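PDB 2IGT: SAM dependent methyltransferase from Agrobacterium tumefaciens, which binds S-adenosylmethionine and probably transfers its methyl group to a substrate that has yet to be identified. Local coordinates for residues E177-I188 with P204-F215; R153-F161 with T225-P234. All blocks are in the same frame, centred on the assembly; numbering follows the deposited sequence. Where two conformers were deposited one is given.

Interaction 1: residues E177-I188 with P204-F215; sequences EVTHVDASKKAI and PIRWICEDAMKF. With SAM (S-adenosylmethionine), chain D; ACY (acetic acid), chain F; ACY (acetic acid), chain G.
W207 and H180 mark the tightly packed side of two parallel strands. The indole brings the edge of its six-membered ring down over the imidazole face, CZ3 lying 3.4 Å from H180 CG, with the planes at 59° in an edge-to-face pair. H180 is presented to it because its CG stands anti to the backbone N (chi1 174°). On the other face of the sheet V181 CG2 packs against F215 CD2 at 3.6 Å, while T179 CG2 touches both the F215 ring and I208 CG1. Straight backbone bonds, such as H180 N to R206 O at 2.8 Å, hold these pairs in step. This is a right-handed beta-alpha-beta crossover of the Rossmann-like methyltransferase fold, strand 177-181 passing through helix 185-198 to 205-208, the outermost strand of the chain's sheet. Toward the cofactor, D182 takes both ribose hydroxyls of S-adenosylmethionine, O2' on OD1 and O3' on OD2, each at 2.7 Å. The adenine is read by D211 OD1, which accepts from N6 and also pairs with R100 of the second subunit, and by A212 N, which donates to N1 at 2.9 Å. The looser side lies at the exposed R206, which in one of two conformers meets T179 OG1 side-on with NE and NH2, a tentative bond. Beyond it, the side chains of exposed E177 and P204 barely touch, CG to CG at 4.3 Å.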
loop_
_atom_site.group_PDB
_atom_site.type_symbol
_atom_site.label_atom_id
_atom_site.label_comp_id
_atom_site.label_asym_id
_atom_site.label_seq_id
_atom_site.Cartn_x
_atom_site.Cartn_y
_atom_site.Cartn_z
ATOM N N GLU A 177 20.672 -14.224 26.849
ATOM C CA GLU A 177 20.879 -13.009 26.062
ATOM C C GLU A 177 20.177 -13.227 24.717
ATOM O O GLU A 177 20.579 -14.088 23.926
ATOM C CB GLU A 177 22.376 -12.754 25.921
ATOM C CG GLU A 177 23.067 -12.866 27.297
ATOM C CD GLU A 177 24.576 -12.621 27.290
ATOM O OE1 GLU A 177 25.173 -12.495 26.193
ATOM O OE2 GLU A 177 25.158 -12.560 28.404
ATOM N N VAL A 178 19.104 -12.462 24.488
ATOM C CA VAL A 178 18.164 -12.716 23.386
ATOM C C VAL A 178 18.334 -11.664 22.291
ATOM O O VAL A 178 18.473 -10.463 22.578
ATOM C CB VAL A 178 16.695 -12.707 23.884
ATOM C CG1 VAL A 178 15.698 -13.081 22.718
ATOM C CG2 VAL A 178 16.542 -13.692 25.039
ATOM N N THR A 179 18.385 -12.133 21.048
ATOM C CA THR A 179 18.262 -11.262 19.883
ATOM C C THR A 179 16.964 -11.649 19.155
ATOM O O THR A 179 16.773 -12.816 18.738
ATOM C CB THR A 179 19.502 -11.378 18.975
ATOM O OG1 THR A 179 20.657 -10.969 19.722
ATOM C CG2 THR A 179 19.348 -10.494 17.693
ATOM N N HIS A 180 16.055 -10.682 19.056
ATOM C CA HIS A 180 14.720 -10.906 18.461
ATOM C C HIS A 180 14.645 -10.162 17.116
ATOM O O HIS A 180 14.882 -8.945 17.037
ATOM C CB HIS A 180 13.654 -10.427 19.466
ATOM C CG HIS A 180 12.236 -10.463 18.962
ATOM N ND1 HIS A 180 11.767 -9.650 17.945
ATOM C CD2 HIS A 180 11.164 -11.156 19.407
ATOM C CE1 HIS A 180 10.473 -9.868 17.768
ATOM N NE2 HIS A 180 10.083 -10.773 18.649
ATOM N N VAL A 181 14.359 -10.904 16.048
ATOM C CA VAL A 181 14.381 -10.335 14.705
ATOM C C VAL A 181 13.016 -10.426 14.059
ATOM O O VAL A 181 12.468 -11.527 13.919
ATOM C CB VAL A 181 15.421 -11.052 13.790
ATOM C CG1 VAL A 181 15.541 -10.329 12.437
ATOM C CG2 VAL A 181 16.802 -11.124 14.483
ATOM N N ASP A 182 12.483 -9.273 13.653
ATOM C CA ASP A 182 11.212 -9.210 12.928
ATOM C C ASP A 182 11.247 -7.998 11.993
ATOM O O ASP A 182 11.672 -6.935 12.404
ATOM C CB ASP A 182 10.017 -9.095 13.905
ATOM C CG ASP A 182 8.706 -9.497 13.257
ATOM O OD1 ASP A 182 8.261 -8.790 12.335
ATOM O OD2 ASP A 182 8.141 -10.554 13.621
ATOM N N ALA A 183 10.802 -8.167 10.743
ATOM C CA ALA A 183 10.801 -7.088 9.754
ATOM C C ALA A 183 9.753 -6.017 10.029
ATOM O O ALA A 183 9.829 -4.924 9.464
ATOM C CB ALA A 183 10.570 -7.651 8.365
ATOM N N SER A 184 8.760 -6.346 10.860
ATOM C CA SER A 184 7.629 -5.442 11.100
ATOM C C SER A 184 7.871 -4.557 12.332
ATOM O O SER A 184 7.946 -5.043 13.454
ATOM C CB SER A 184 6.313 -6.224 11.232
ATOM O OG SER A 184 5.292 -5.380 11.760
ATOM N N LYS A 185 7.963 -3.246 12.127
ATOM C CA LYS A 185 8.153 -2.348 13.268
ATOM C C LYS A 185 6.935 -2.418 14.202
ATOM O O LYS A 185 7.051 -2.333 15.432
ATOM C CB LYS A 185 8.437 -0.919 12.782
ATOM C CG LYS A 185 8.651 0.083 13.900
ATOM C CD LYS A 185 9.092 1.431 13.334
ATOM C CE LYS A 185 8.567 2.608 14.162
ATOM N NZ LYS A 185 9.070 2.614 15.568
ATOM N N LYS A 186 5.756 -2.592 13.621
ATOM C CA LYS A 186 4.531 -2.732 14.413
ATOM C C LYS A 186 4.624 -3.956 15.340
ATOM O O LYS A 186 4.276 -3.884 16.536
ATOM C CB LYS A 186 3.317 -2.866 13.488
ATOM C CG LYS A 186 1.983 -2.987 14.225
ATOM C CD LYS A 186 0.768 -2.700 13.290
ATOM C CE LYS A 186 0.339 -3.898 12.459
ATOM N NZ LYS A 186 1.420 -4.567 11.635
ATOM N N ALA A 187 5.077 -5.081 14.779
ATOM C CA ALA A 187 5.262 -6.304 15.563
ATOM C C ALA A 187 6.309 -6.119 16.663
ATOM O O ALA A 187 6.120 -6.612 17.788
ATOM C CB ALA A 187 5.628 -7.484 14.660
ATOM N N ILE A 188 7.401 -5.435 16.337
ATOM C CA ILE A 188 8.457 -5.164 17.336
ATOM C C ILE A 188 7.824 -4.368 18.477
ATOM O O ILE A 188 8.086 -4.641 19.640
ATOM C CB ILE A 188 9.676 -4.399 16.752
ATOM C CG1 ILE A 188 10.490 -5.266 15.760
ATOM C CG2 ILE A 188 10.574 -3.841 17.870
ATOM C CD1 ILE A 188 11.197 -6.441 16.367
ATOM N N PRO A 204 18.459 -8.581 28.945
ATOM C CA PRO A 204 19.206 -8.408 27.679
ATOM C C PRO A 204 18.430 -8.966 26.469
ATOM O O PRO A 204 18.636 -10.119 26.039
ATOM C CB PRO A 204 20.519 -9.170 27.939
ATOM C CG PRO A 204 20.122 -10.235 28.936
ATOM C CD PRO A 204 19.095 -9.588 29.824
ATOM N N ILE A 205 17.512 -8.159 25.949
ATOM C CA ILE A 205 16.833 -8.482 24.688
ATOM C C ILE A 205 17.186 -7.393 23.677
ATOM O O ILE A 205 16.950 -6.197 23.920
ATOM C CB ILE A 205 15.319 -8.567 24.843
ATOM C CG1 ILE A 205 14.951 -9.568 25.948
ATOM C CG2 ILE A 205 14.649 -8.958 23.473
ATOM C CD1 ILE A 205 13.452 -9.658 26.195
ATOM N N ARG A 206 17.774 -7.799 22.562
ATOM C CA ARG A 206 18.108 -6.879 21.485
ATOM C C ARG A 206 17.044 -6.995 20.372
ATOM O O ARG A 206 16.847 -8.078 19.798
ATOM C CB ARG A 206 19.536 -7.170 20.987
ATOM C CG ARG A 206 19.863 -6.642 19.603
ATOM C CD ARG A 206 21.353 -6.789 19.293
ATOM N NE ARG A 206 21.707 -8.183 19.009
ATOM C CZ ARG A 206 22.770 -8.570 18.310
ATOM N NH1 ARG A 206 23.627 -7.665 17.839
ATOM N NH2 ARG A 206 22.988 -9.862 18.105
ATOM N N TRP A 207 16.351 -5.884 20.100
ATOM C CA TRP A 207 15.208 -5.865 19.173
ATOM C C TRP A 207 15.709 -5.423 17.826
ATOM O O TRP A 207 16.242 -4.310 17.699
ATOM C CB TRP A 207 14.109 -4.897 19.660
ATOM C CG TRP A 207 13.545 -5.240 21.012
ATOM C CD1 TRP A 207 13.832 -4.616 22.199
ATOM C CD2 TRP A 207 12.614 -6.289 21.325
ATOM N NE1 TRP A 207 13.140 -5.213 23.226
ATOM C CE2 TRP A 207 12.380 -6.237 22.719
ATOM C CE3 TRP A 207 11.954 -7.263 20.565
ATOM C CZ2 TRP A 207 11.521 -7.133 23.377
ATOM C CZ3 TRP A 207 11.109 -8.168 21.224
ATOM C CH2 TRP A 207 10.892 -8.085 22.618
ATOM N N ILE A 208 15.591 -6.294 16.828
ATOM C CA ILE A 208 16.172 -6.025 15.537
ATOM C C ILE A 208 15.020 -5.950 14.523
ATOM O O ILE A 208 14.304 -6.932 14.332
ATOM C CB ILE A 208 17.187 -7.150 15.099
ATOM C CG1 ILE A 208 18.387 -7.265 16.066
ATOM C CG2 ILE A 208 17.663 -6.935 13.654
ATOM C CD1 ILE A 208 19.320 -6.039 16.142
ATOM N N CYS A 209 14.848 -4.787 13.894
ATOM C CA CYS A 209 13.811 -4.627 12.880
ATOM C C CYS A 209 14.498 -4.681 11.506
ATOM O O CYS A 209 15.016 -3.682 11.005
ATOM C CB CYS A 209 13.035 -3.329 13.094
ATOM S SG CYS A 209 11.628 -3.159 11.947
ATOM N N GLU A 210 14.538 -5.885 10.935
ATOM C CA GLU A 210 15.283 -6.138 9.717
ATOM C C GLU A 210 14.714 -7.388 9.078
ATOM O O GLU A 210 14.055 -8.202 9.747
ATOM C CB GLU A 210 16.793 -6.294 10.001
ATOM C CG GLU A 210 17.679 -6.369 8.709
ATOM C CD GLU A 210 19.198 -6.191 8.935
ATOM O OE1 GLU A 210 19.711 -6.563 9.998
ATOM O OE2 GLU A 210 19.892 -5.684 8.019
ATOM N N ASP A 211 14.929 -7.518 7.776
ATOM C CA ASP A 211 14.725 -8.799 7.088
ATOM C C ASP A 211 15.553 -9.896 7.821
ATOM O O ASP A 211 16.714 -9.670 8.170
ATOM C CB ASP A 211 15.145 -8.685 5.621
ATOM C CG ASP A 211 14.970 -10.006 4.878
ATOM O OD1 ASP A 211 13.811 -10.323 4.521
ATOM O OD2 ASP A 211 15.975 -10.753 4.710
ATOM N N ALA A 212 14.942 -11.051 8.087
ATOM C CA ALA A 212 15.576 -12.087 8.895
ATOM C C ALA A 212 16.813 -12.665 8.215
ATOM O O ALA A 212 17.839 -12.853 8.872
ATOM C CB ALA A 212 14.594 -13.194 9.247
HETATM N N MSE A 213 16.717 -12.958 6.925
HETATM C CA MSE A 213 17.865 -13.528 6.214
HETATM C C MSE A 213 19.028 -12.530 6.031
HETATM O O MSE A 213 20.196 -12.921 6.165
HETATM C CB MSE A 213 17.464 -14.175 4.866
HETATM C CG MSE A 213 18.583 -15.152 4.348
HETATM SE SE MSE A 213 17.914 -16.555 3.248
HETATM C CE MSE A 213 17.169 -15.455 1.826
ATOM N N LYS A 214 18.711 -11.253 5.751
ATOM C CA LYS A 214 19.729 -10.214 5.669
ATOM C C LYS A 214 20.459 -10.102 7.018
ATOM O O LYS A 214 21.695 -10.043 7.065
ATOM C CB LYS A 214 19.106 -8.875 5.307
ATOM C CG LYS A 214 20.118 -7.706 5.219
ATOM C CD LYS A 214 19.479 -6.460 4.542
ATOM C CE LYS A 214 19.466 -6.575 3.007
ATOM N NZ LYS A 214 18.530 -5.589 2.330
ATOM N N PHE A 215 19.692 -10.108 8.106
ATOM C CA PHE A 215 20.301 -10.011 9.423
ATOM C C PHE A 215 21.266 -11.182 9.658
ATOM O O PHE A 215 22.408 -10.976 10.100
ATOM C CB PHE A 215 19.273 -9.979 10.559
ATOM C CG PHE A 215 19.923 -9.925 11.922
ATOM C CD1 PHE A 215 20.599 -8.767 12.333
ATOM C CD2 PHE A 215 19.930 -11.041 12.760
ATOM C CE1 PHE A 215 21.216 -8.704 13.585
ATOM C CE2 PHE A 215 20.558 -10.986 14.014
ATOM C CZ PHE A 215 21.201 -9.817 14.424
HETATM N N SAM D . 5.011 -17.945 11.340
HETATM C CA SAM D . 3.561 -17.726 11.599
HETATM C C SAM D . 2.782 -17.906 10.283
HETATM O O SAM D . 3.346 -18.088 9.188
HETATM O OXT SAM D . 1.545 -17.893 10.301
HETATM C CB SAM D . 3.316 -16.343 12.244
HETATM C CG SAM D . 3.309 -15.115 11.302
HETATM S SD SAM D . 4.937 -14.777 10.528
HETATM C CE SAM D . 5.746 -16.351 10.336
HETATM C "C5'" SAM D . 5.878 -14.293 11.999
HETATM C "C4'" SAM D . 6.556 -12.943 11.845
HETATM O "O4'" SAM D . 7.370 -12.942 10.684
HETATM C "C3'" SAM D . 5.615 -11.749 11.642
HETATM O "O3'" SAM D . 5.594 -10.968 12.826
HETATM C "C2'" SAM D . 6.168 -10.959 10.446
HETATM O "O2'" SAM D . 6.281 -9.567 10.673
HETATM C "C1'" SAM D . 7.565 -11.592 10.319
HETATM N N9 SAM D . 8.185 -11.547 8.997
HETATM C C8 SAM D . 7.608 -11.755 7.757
HETATM N N7 SAM D . 8.567 -11.655 6.816
HETATM C C5 SAM D . 9.755 -11.379 7.422
HETATM C C6 SAM D . 11.044 -11.139 6.931
HETATM N N6 SAM D . 11.304 -11.191 5.634
HETATM N N1 SAM D . 12.079 -10.902 7.832
HETATM C C2 SAM D . 11.809 -10.838 9.176
HETATM N N3 SAM D . 10.528 -11.039 9.673
HETATM C C4 SAM D . 9.514 -11.296 8.796
HETATM C C ACY F . 5.156 -2.763 9.833
HETATM O O ACY F . 5.264 -1.991 10.802
HETATM O OXT ACY F . 4.459 -3.799 9.834
HETATM C CH3 ACY F . 5.918 -2.454 8.574
HETATM C C ACY G . 9.131 -0.088 18.066
HETATM O O ACY G . 9.359 -0.277 19.268
HETATM O OXT ACY G . 9.994 -0.277 17.181
HETATM C CH3 ACY G . 7.757 0.389 17.690
#

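Interaction 2: residues R153-F161 with T225-P234; sequences RPLKVLNLF and TYDIILTDPP. With SAM (S-adenosylmethionine), chain D.
F161 lies beneath P233, whose CA sits over the centre of the phenyl face, 3.6 Å from the ring centroid, in a CH-pi contact. P234 CD approaches F161 CD1 obliquely at 3.4 Å, and the same ring carbon is 3.3 Å from C4 of the S-adenosylmethionine adenine. Y226 offers its own face to L158 CB, while its hydroxyl is held by E219. Behind these rings, parallel strands 156-160 and 228-231 are zipped by backbone bonds such as L230 N to L158 O, bringing the D232-P233-P234 turn beside the cofactor; such an acidic-Pro-Pro sequence recalls motif IV of amino-methylating enzymes. D232 OD2 accepts a weak bond from the cofactor amine, its OD1 being tied to T272. At the far end D227 fastens the strands: OD2 takes K156 N on its anti lone pair at 2.8 Å, whereas R153 NH1 reaches OD1 from above the carboxylate plane, also at 2.8 Å. S263 bonds OD1 as well, and a water bridges OD2 to R153 NE. With both oxygens so engaged, the D227 carboxylate is held against rotation and probably stays ionised.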
loop_
_atom_site.group_PDB
_atom_site.type_symbol
_atom_site.label_atom_id
_atom_site.label_comp_id
_atom_site.label_asym_id
_atom_site.label_seq_id
_atom_site.Cartn_x
_atom_site.Cartn_y
_atom_site.Cartn_z
ATOM N N ARG A 153 26.042 -21.669 31.629
ATOM C CA ARG A 153 26.473 -20.323 31.214
ATOM C C ARG A 153 25.220 -19.684 30.614
ATOM O O ARG A 153 24.298 -20.409 30.202
ATOM C CB ARG A 153 27.587 -20.421 30.150
ATOM C CG ARG A 153 27.103 -21.095 28.837
ATOM C CD ARG A 153 28.226 -21.318 27.780
ATOM N NE ARG A 153 27.581 -21.632 26.489
ATOM C CZ ARG A 153 27.188 -22.854 26.109
ATOM N NH1 ARG A 153 26.578 -23.030 24.937
ATOM N NH2 ARG A 153 27.393 -23.910 26.905
ATOM N N PRO A 154 25.166 -18.345 30.562
ATOM C CA PRO A 154 24.022 -17.669 29.921
ATOM C C PRO A 154 24.036 -17.930 28.420
ATOM O O PRO A 154 25.028 -17.628 27.754
ATOM C CB PRO A 154 24.300 -16.175 30.170
ATOM C CG PRO A 154 25.326 -16.132 31.237
ATOM C CD PRO A 154 26.146 -17.379 31.101
ATOM N N LEU A 155 22.966 -18.497 27.892
ATOM C CA LEU A 155 22.908 -18.816 26.468
ATOM C C LEU A 155 22.571 -17.614 25.600
ATOM O O LEU A 155 21.730 -16.788 25.974
ATOM C CB LEU A 155 21.867 -19.903 26.221
ATOM C CG LEU A 155 22.164 -21.240 26.907
ATOM C CD1 LEU A 155 21.203 -22.281 26.321
ATOM C CD2 LEU A 155 23.651 -21.634 26.705
ATOM N N LYS A 156 23.207 -17.541 24.432
ATOM C CA LYS A 156 22.805 -16.586 23.392
ATOM C C LYS A 156 21.711 -17.225 22.549
ATOM O O LYS A 156 21.952 -18.264 21.919
ATOM C CB LYS A 156 23.994 -16.234 22.510
ATOM C CG LYS A 156 25.085 -15.447 23.220
ATOM C CD LYS A 156 26.302 -15.210 22.293
ATOM C CE LYS A 156 27.222 -16.442 22.232
ATOM N NZ LYS A 156 28.359 -16.225 21.260
ATOM N N VAL A 157 20.525 -16.615 22.553
ATOM C CA VAL A 157 19.342 -17.146 21.849
ATOM C C VAL A 157 18.942 -16.181 20.744
ATOM O O VAL A 157 18.759 -14.984 20.980
ATOM C CB VAL A 157 18.147 -17.384 22.824
ATOM C CG1 VAL A 157 16.855 -17.776 22.067
ATOM C CG2 VAL A 157 18.547 -18.432 23.890
ATOM N N LEU A 158 18.809 -16.706 19.539
ATOM C CA LEU A 158 18.319 -15.918 18.414
ATOM C C LEU A 158 16.922 -16.393 18.065
ATOM O O LEU A 158 16.679 -17.595 17.942
ATOM C CB LEU A 158 19.259 -16.080 17.190
ATOM C CG LEU A 158 18.899 -15.397 15.855
ATOM C CD1 LEU A 158 18.939 -13.853 15.998
ATOM C CD2 LEU A 158 19.890 -15.870 14.798
ATOM N N ASN A 159 16.012 -15.450 17.877
ATOM C CA ASN A 159 14.620 -15.755 17.571
ATOM C C ASN A 159 14.229 -15.009 16.295
ATOM O O ASN A 159 14.015 -13.784 16.326
ATOM C CB ASN A 159 13.728 -15.341 18.767
ATOM C CG ASN A 159 12.268 -15.757 18.586
ATOM O OD1 ASN A 159 11.947 -16.590 17.727
ATOM N ND2 ASN A 159 11.376 -15.167 19.390
ATOM N N LEU A 160 14.195 -15.733 15.174
ATOM C CA LEU A 160 13.890 -15.149 13.845
ATOM C C LEU A 160 12.406 -15.203 13.525
ATOM O O LEU A 160 11.771 -16.227 13.779
ATOM C CB LEU A 160 14.671 -15.889 12.728
ATOM C CG LEU A 160 16.188 -15.961 12.897
ATOM C CD1 LEU A 160 16.790 -16.739 11.720
ATOM C CD2 LEU A 160 16.762 -14.518 12.970
ATOM N N PHE A 161 11.879 -14.112 12.936
ATOM C CA PHE A 161 10.429 -13.960 12.652
ATOM C C PHE A 161 9.691 -14.008 13.988
ATOM O O PHE A 161 8.712 -14.735 14.135
ATOM C CB PHE A 161 9.886 -15.072 11.749
ATOM C CG PHE A 161 10.627 -15.221 10.445
ATOM C CD1 PHE A 161 10.260 -14.450 9.329
ATOM C CD2 PHE A 161 11.677 -16.143 10.321
ATOM C CE1 PHE A 161 10.934 -14.618 8.102
ATOM C CE2 PHE A 161 12.352 -16.311 9.100
ATOM C CZ PHE A 161 11.975 -15.564 7.990
ATOM N N THR A 225 27.945 -15.803 16.796
ATOM C CA THR A 225 27.375 -17.136 17.038
ATOM C C THR A 225 26.319 -17.116 18.134
ATOM O O THR A 225 26.330 -16.244 18.992
ATOM C CB THR A 225 28.442 -18.210 17.390
ATOM O OG1 THR A 225 29.122 -17.831 18.586
ATOM C CG2 THR A 225 29.489 -18.400 16.248
ATOM N N TYR A 226 25.408 -18.087 18.076
ATOM C CA TYR A 226 24.327 -18.251 19.047
ATOM C C TYR A 226 24.269 -19.708 19.489
ATOM O O TYR A 226 24.611 -20.629 18.730
ATOM C CB TYR A 226 22.976 -17.884 18.400
ATOM C CG TYR A 226 22.898 -16.437 17.963
ATOM C CD1 TYR A 226 22.370 -15.482 18.813
ATOM C CD2 TYR A 226 23.393 -16.023 16.702
ATOM C CE1 TYR A 226 22.274 -14.155 18.434
ATOM C CE2 TYR A 226 23.323 -14.677 16.315
ATOM C CZ TYR A 226 22.738 -13.752 17.200
ATOM O OH TYR A 226 22.630 -12.406 16.891
ATOM N N ASP A 227 23.838 -19.907 20.721
ATOM C CA ASP A 227 23.731 -21.242 21.301
ATOM C C ASP A 227 22.415 -21.897 20.920
ATOM O O ASP A 227 22.334 -23.133 20.805
ATOM C CB ASP A 227 23.860 -21.155 22.809
ATOM C CG ASP A 227 25.184 -20.532 23.232
ATOM O OD1 ASP A 227 26.248 -21.121 22.945
ATOM O OD2 ASP A 227 25.161 -19.432 23.820
ATOM N N ILE A 228 21.376 -21.078 20.763
ATOM C CA ILE A 228 20.076 -21.584 20.312
ATOM C C ILE A 228 19.525 -20.658 19.246
ATOM O O ILE A 228 19.571 -19.427 19.397
ATOM C CB ILE A 228 19.043 -21.760 21.495
ATOM C CG1 ILE A 228 19.578 -22.793 22.517
ATOM C CG2 ILE A 228 17.600 -22.097 20.938
ATOM C CD1 ILE A 228 18.728 -22.987 23.784
ATOM N N ILE A 229 19.015 -21.246 18.162
ATOM C CA ILE A 229 18.369 -20.458 17.131
ATOM C C ILE A 229 16.976 -21.013 16.913
ATOM O O ILE A 229 16.820 -22.218 16.683
ATOM C CB ILE A 229 19.154 -20.475 15.778
ATOM C CG1 ILE A 229 20.537 -19.843 15.948
ATOM C CG2 ILE A 229 18.339 -19.708 14.656
ATOM C CD1 ILE A 229 21.455 -20.030 14.711
ATOM N N LEU A 230 15.980 -20.141 17.038
ATOM C CA LEU A 230 14.599 -20.464 16.670
ATOM C C LEU A 230 14.217 -19.674 15.432
ATOM O O LEU A 230 14.548 -18.496 15.320
ATOM C CB LEU A 230 13.629 -20.099 17.794
ATOM C CG LEU A 230 14.172 -20.340 19.202
ATOM C CD1 LEU A 230 13.291 -19.607 20.234
ATOM C CD2 LEU A 230 14.285 -21.840 19.502
ATOM N N THR A 231 13.517 -20.317 14.507
ATOM C CA THR A 231 13.066 -19.599 13.313
ATOM C C THR A 231 11.683 -20.065 12.917
ATOM O O THR A 231 11.420 -21.280 12.825
ATOM C CB THR A 231 14.115 -19.670 12.166
ATOM O OG1 THR A 231 13.692 -18.853 11.058
ATOM C CG2 THR A 231 14.399 -21.133 11.701
ATOM N N ASP A 232 10.795 -19.089 12.724
ATOM C CA ASP A 232 9.375 -19.362 12.467
ATOM C C ASP A 232 8.920 -18.682 11.153
ATOM O O ASP A 232 8.008 -17.856 11.165
ATOM C CB ASP A 232 8.528 -18.856 13.653
ATOM C CG ASP A 232 7.046 -19.178 13.492
ATOM O OD1 ASP A 232 6.726 -20.263 12.963
ATOM O OD2 ASP A 232 6.209 -18.311 13.855
ATOM N N PRO A 233 9.554 -19.044 10.016
ATOM C CA PRO A 233 9.307 -18.335 8.758
ATOM C C PRO A 233 7.893 -18.594 8.227
ATOM O O PRO A 233 7.437 -19.751 8.210
ATOM C CB PRO A 233 10.299 -18.981 7.786
ATOM C CG PRO A 233 10.479 -20.446 8.348
ATOM C CD PRO A 233 10.538 -20.143 9.839
ATOM N N PRO A 234 7.236 -17.528 7.738
ATOM C CA PRO A 234 5.948 -17.673 7.070
ATOM C C PRO A 234 6.190 -18.218 5.680
ATOM O O PRO A 234 7.307 -18.182 5.179
ATOM C CB PRO A 234 5.423 -16.233 6.967
ATOM C CG PRO A 234 6.638 -15.330 7.038
ATOM C CD PRO A 234 7.718 -16.121 7.792
HETATM N N SAM D . 5.011 -17.945 11.340
HETATM C CA SAM D . 3.561 -17.726 11.599
HETATM C C SAM D . 2.782 -17.906 10.283
HETATM O O SAM D . 3.346 -18.088 9.188
HETATM O OXT SAM D . 1.545 -17.893 10.301
HETATM C CB SAM D . 3.316 -16.343 12.244
HETATM C CG SAM D . 3.309 -15.115 11.302
HETATM S SD SAM D . 4.937 -14.777 10.528
HETATM C CE SAM D . 5.746 -16.351 10.336
HETATM C "C5'" SAM D . 5.878 -14.293 11.999
HETATM C "C4'" SAM D . 6.556 -12.943 11.845
HETATM O "O4'" SAM D . 7.370 -12.942 10.684
HETATM C "C3'" SAM D . 5.615 -11.749 11.642
HETATM O "O3'" SAM D . 5.594 -10.968 12.826
HETATM C "C2'" SAM D . 6.168 -10.959 10.446
HETATM O "O2'" SAM D . 6.281 -9.567 10.673
HETATM C "C1'" SAM D . 7.565 -11.592 10.319
HETATM N N9 SAM D . 8.185 -11.547 8.997
HETATM C C8 SAM D . 7.608 -11.755 7.757
HETATM N N7 SAM D . 8.567 -11.655 6.816
HETATM C C5 SAM D . 9.755 -11.379 7.422
HETATM C C6 SAM D . 11.044 -11.139 6.931
HETATM N N6 SAM D . 11.304 -11.191 5.634
HETATM N N1 SAM D . 12.079 -10.902 7.832
HETATM C C2 SAM D . 11.809 -10.838 9.176
HETATM N N3 SAM D . 10.528 -11.039 9.673
HETATM C C4 SAM D . 9.514 -11.296 8.796
HETATM O O HOH W 1 26.903 -19.034 25.656
HETATM O O HOH W 2 28.804 -13.789 19.019
HETATM O O HOH W 3 7.126 -16.431 15.619
#

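Interactions 1 and 2 sit side by side in one mixed sheet, their centres 11 Å apart. Strands 156-160 and 177-181 are neighbours there, so the four strands run 228-231, 156-160, 177-181, 205-208 across it. Along the chain interaction 1 is nested inside the loop closed by interaction 2, and helix 212-222 leads from one to the other. Direct backbone bonding joins them, with N159 N 2.9 Å from T179 O. This illustrates a general feature of parallel alpha/beta folds: the loops after the strands gather at the C-terminal ends of the parallel strands, where residues 182-184 and 210-212 and residues 161 and 232-234 line a single S-adenosylmethionine pocket.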